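Local coordinates for acetyltransferase, GNAT family (Streptococcus agalactiae 2603V/R, PDB 2PC1), which probably transfers an acyl group, most likely acetyl from acetyl-coenzyme A, to an acceptor that is not identified, at residues G57-N62 and F114-I119. Numbering follows the deposited sequence.
Sequences GYPNRN and FHRIAI. With SO4 (sulfate ion), chain B.
Tyr-58 and Arg-116 meet through their polar ends. NH1 of Arg-116 donates a hydrogen bond to OH of Tyr-58 (2.9 Å, N-H...O angle 155°), with the oxygen lying almost in the guanidinium plane. The phenol ring stands nearly upright to that plane, 81° away, and NH1 lies close to the plane of the ring, at its edge. The extended first torsion of Tyr-58, which sets CG opposite the backbone N (chi1 172°), carries the hydroxyl out from the loop, and the bend of Arg-116 at chi3 turns its guanidinium back to meet it. A second nitrogen of the guanidinium, NE, forms a salt bridge with Asp-67 of helix 61-70, the stronger polar partner, and CB of His-115 lies against one face of the group.

A sulfate, probably from the crystallisation liquor, extends the polar chain. Having accepted from NH1, OH of Tyr-58 donates to O3 of the sulfate (2.7 Å). Backbone N of Arg-116 donates to sulfate O1 (2.9 Å), less straight than the bond from NH1 to Tyr-58 OH, and Gln-51 and Trp-52 supply further hydrogen bonds to the anion.

Apolar contact is limited. CB of Pro-59 touches CD of Arg-116 at 3.9 Å, the two side chains running past each other in opposite directions. The cis peptide bond before Pro-59 folds this proline back on Tyr-58, its CB sitting over the centre of the phenol ring.

The contact joins the loop leading into helix 61-70 to the corner at Arg-116, beside which the sulfate sits. Strand 111-119, antiparallel to 81-91 and parallel to 144-149, corresponds to beta4 of the GNAT fold, the bulged strand that in other GNAT enzymes splays from beta5 to form the acetyl-CoA cleft.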
loop_
_atom_site.group_PDB
_atom_site.type_symbol
_atom_site.label_atom_id
_atom_site.label_comp_id
_atom_site.label_asym_id
_atom_site.label_seq_id
_atom_site.Cartn_x
_atom_site.Cartn_y
_atom_site.Cartn_z
ATOM N N GLY A 57 -14.711 8.913 -5.132
ATOM C CA GLY A 57 -14.735 8.094 -3.914
ATOM C C GLY A 57 -13.589 7.094 -3.797
ATOM O O GLY A 57 -13.579 6.270 -2.881
ATOM N N TYR A 58 -12.633 7.150 -4.716
ATOM C CA TYR A 58 -11.531 6.211 -4.711
ATOM C C TYR A 58 -10.743 6.307 -3.404
ATOM O O TYR A 58 -10.427 7.407 -2.977
ATOM C CB TYR A 58 -10.563 6.495 -5.862
ATOM C CG TYR A 58 -9.319 5.662 -5.788
ATOM C CD1 TYR A 58 -9.296 4.382 -6.336
ATOM C CD2 TYR A 58 -8.170 6.111 -5.120
ATOM C CE1 TYR A 58 -8.188 3.603 -6.244
ATOM C CE2 TYR A 58 -7.047 5.339 -5.027
ATOM C CZ TYR A 58 -7.052 4.072 -5.601
ATOM O OH TYR A 58 -5.928 3.321 -5.513
ATOM N N PRO A 59 -10.421 5.161 -2.780
ATOM C CA PRO A 59 -10.863 3.811 -3.103
ATOM C C PRO A 59 -12.257 3.578 -2.552
ATOM O O PRO A 59 -12.504 3.815 -1.363
ATOM C CB PRO A 59 -9.834 2.925 -2.400
ATOM C CG PRO A 59 -8.993 3.814 -1.593
ATOM C CD PRO A 59 -9.492 5.161 -1.637
ATOM N N ASN A 60 -13.176 3.128 -3.395
ATOM C CA ASN A 60 -14.535 2.875 -2.955
ATOM C C ASN A 60 -14.807 1.372 -2.855
ATOM O O ASN A 60 -13.929 0.550 -3.083
ATOM C CB ASN A 60 -15.542 3.577 -3.862
ATOM C CG ASN A 60 -15.437 3.156 -5.301
ATOM O OD1 ASN A 60 -15.198 1.988 -5.610
ATOM N ND2 ASN A 60 -15.637 4.122 -6.209
ATOM N N ARG A 61 -16.033 1.014 -2.496
ATOM C CA ARG A 61 -16.388 -0.374 -2.258
ATOM C C ARG A 61 -16.101 -1.213 -3.503
ATOM O O ARG A 61 -15.603 -2.318 -3.418
ATOM C CB ARG A 61 -17.868 -0.450 -1.865
ATOM C CG ARG A 61 -18.452 -1.844 -1.640
ATOM C CD ARG A 61 -19.862 -1.741 -1.048
ATOM N NE ARG A 61 -19.788 -1.219 0.316
ATOM C CZ ARG A 61 -19.796 -1.955 1.429
ATOM N NH1 ARG A 61 -19.919 -3.272 1.370
ATOM N NH2 ARG A 61 -19.673 -1.361 2.607
ATOM N N ASN A 62 -16.448 -0.672 -4.664
ATOM C CA ASN A 62 -16.168 -1.381 -5.909
ATOM C C ASN A 62 -14.684 -1.587 -6.167
ATOM O O ASN A 62 -14.275 -2.623 -6.707
ATOM C CB ASN A 62 -16.802 -0.676 -7.107
ATOM C CG ASN A 62 -18.324 -0.747 -7.094
ATOM O OD1 ASN A 62 -18.929 -1.660 -6.524
ATOM N ND2 ASN A 62 -18.950 0.240 -7.716
ATOM N N PHE A 114 2.441 -2.161 -4.243
ATOM C CA PHE A 114 1.446 -2.040 -3.198
ATOM C C PHE A 114 0.650 -0.784 -3.431
ATOM O O PHE A 114 1.234 0.265 -3.626
ATOM C CB PHE A 114 2.083 -1.939 -1.796
ATOM C CG PHE A 114 2.916 -3.128 -1.363
ATOM C CD1 PHE A 114 2.921 -4.347 -2.012
ATOM C CD2 PHE A 114 3.758 -2.981 -0.257
ATOM C CE1 PHE A 114 3.719 -5.386 -1.559
ATOM C CE2 PHE A 114 4.549 -4.027 0.198
ATOM C CZ PHE A 114 4.534 -5.214 -0.440
ATOM N N HIS A 115 -0.676 -0.892 -3.368
ATOM C CA HIS A 115 -1.583 0.238 -3.497
ATOM C C HIS A 115 -2.589 0.186 -2.359
ATOM O O HIS A 115 -2.754 -0.850 -1.702
ATOM C CB HIS A 115 -2.402 0.144 -4.794
ATOM C CG HIS A 115 -1.599 0.053 -6.057
ATOM N ND1 HIS A 115 -1.097 1.156 -6.696
ATOM C CD2 HIS A 115 -1.301 -1.011 -6.841
ATOM C CE1 HIS A 115 -0.494 0.777 -7.811
ATOM N NE2 HIS A 115 -0.595 -0.537 -7.917
ATOM N N ARG A 116 -3.295 1.288 -2.154
ATOM C CA ARG A 116 -4.470 1.308 -1.286
ATOM C C ARG A 116 -4.138 0.838 0.120
ATOM O O ARG A 116 -4.891 0.096 0.752
ATOM C CB ARG A 116 -5.633 0.536 -1.912
ATOM C CG ARG A 116 -6.151 1.259 -3.129
ATOM C CD ARG A 116 -7.229 0.502 -3.881
ATOM N NE ARG A 116 -6.751 -0.677 -4.613
ATOM C CZ ARG A 116 -6.087 -0.621 -5.758
ATOM N NH1 ARG A 116 -5.720 0.539 -6.270
ATOM N NH2 ARG A 116 -5.764 -1.747 -6.381
ATOM N N ILE A 117 -2.994 1.266 0.627
ATOM C CA ILE A 117 -2.556 0.880 1.937
ATOM C C ILE A 117 -3.325 1.666 2.985
ATOM O O ILE A 117 -3.315 2.888 2.994
ATOM C CB ILE A 117 -1.049 1.107 2.113
ATOM C CG1 ILE A 117 -0.259 0.254 1.116
ATOM C CG2 ILE A 117 -0.625 0.755 3.551
ATOM C CD1 ILE A 117 1.181 0.652 0.986
ATOM N N ALA A 118 -3.984 0.960 3.887
ATOM C CA ALA A 118 -4.747 1.593 4.943
ATOM C C ALA A 118 -4.364 0.946 6.234
ATOM O O ALA A 118 -4.403 -0.274 6.385
ATOM C CB ALA A 118 -6.214 1.456 4.695
ATOM N N ILE A 119 -3.962 1.772 7.179
ATOM C CA ILE A 119 -3.347 1.284 8.393
ATOM C C ILE A 119 -4.155 1.882 9.502
ATOM O O ILE A 119 -4.277 3.111 9.601
ATOM C CB ILE A 119 -1.895 1.740 8.547
ATOM C CG1 ILE A 119 -1.053 1.366 7.309
ATOM C CG2 ILE A 119 -1.316 1.151 9.832
ATOM C CD1 ILE A 119 -0.937 -0.121 6.995
HETATM S S SO4 B . -3.162 4.728 -3.692
HETATM O O1 SO4 B . -4.030 4.001 -2.798
HETATM O O2 SO4 B . -1.788 4.291 -3.463
HETATM O O3 SO4 B . -3.519 4.518 -5.081
HETATM O O4 SO4 B . -3.266 6.144 -3.351
#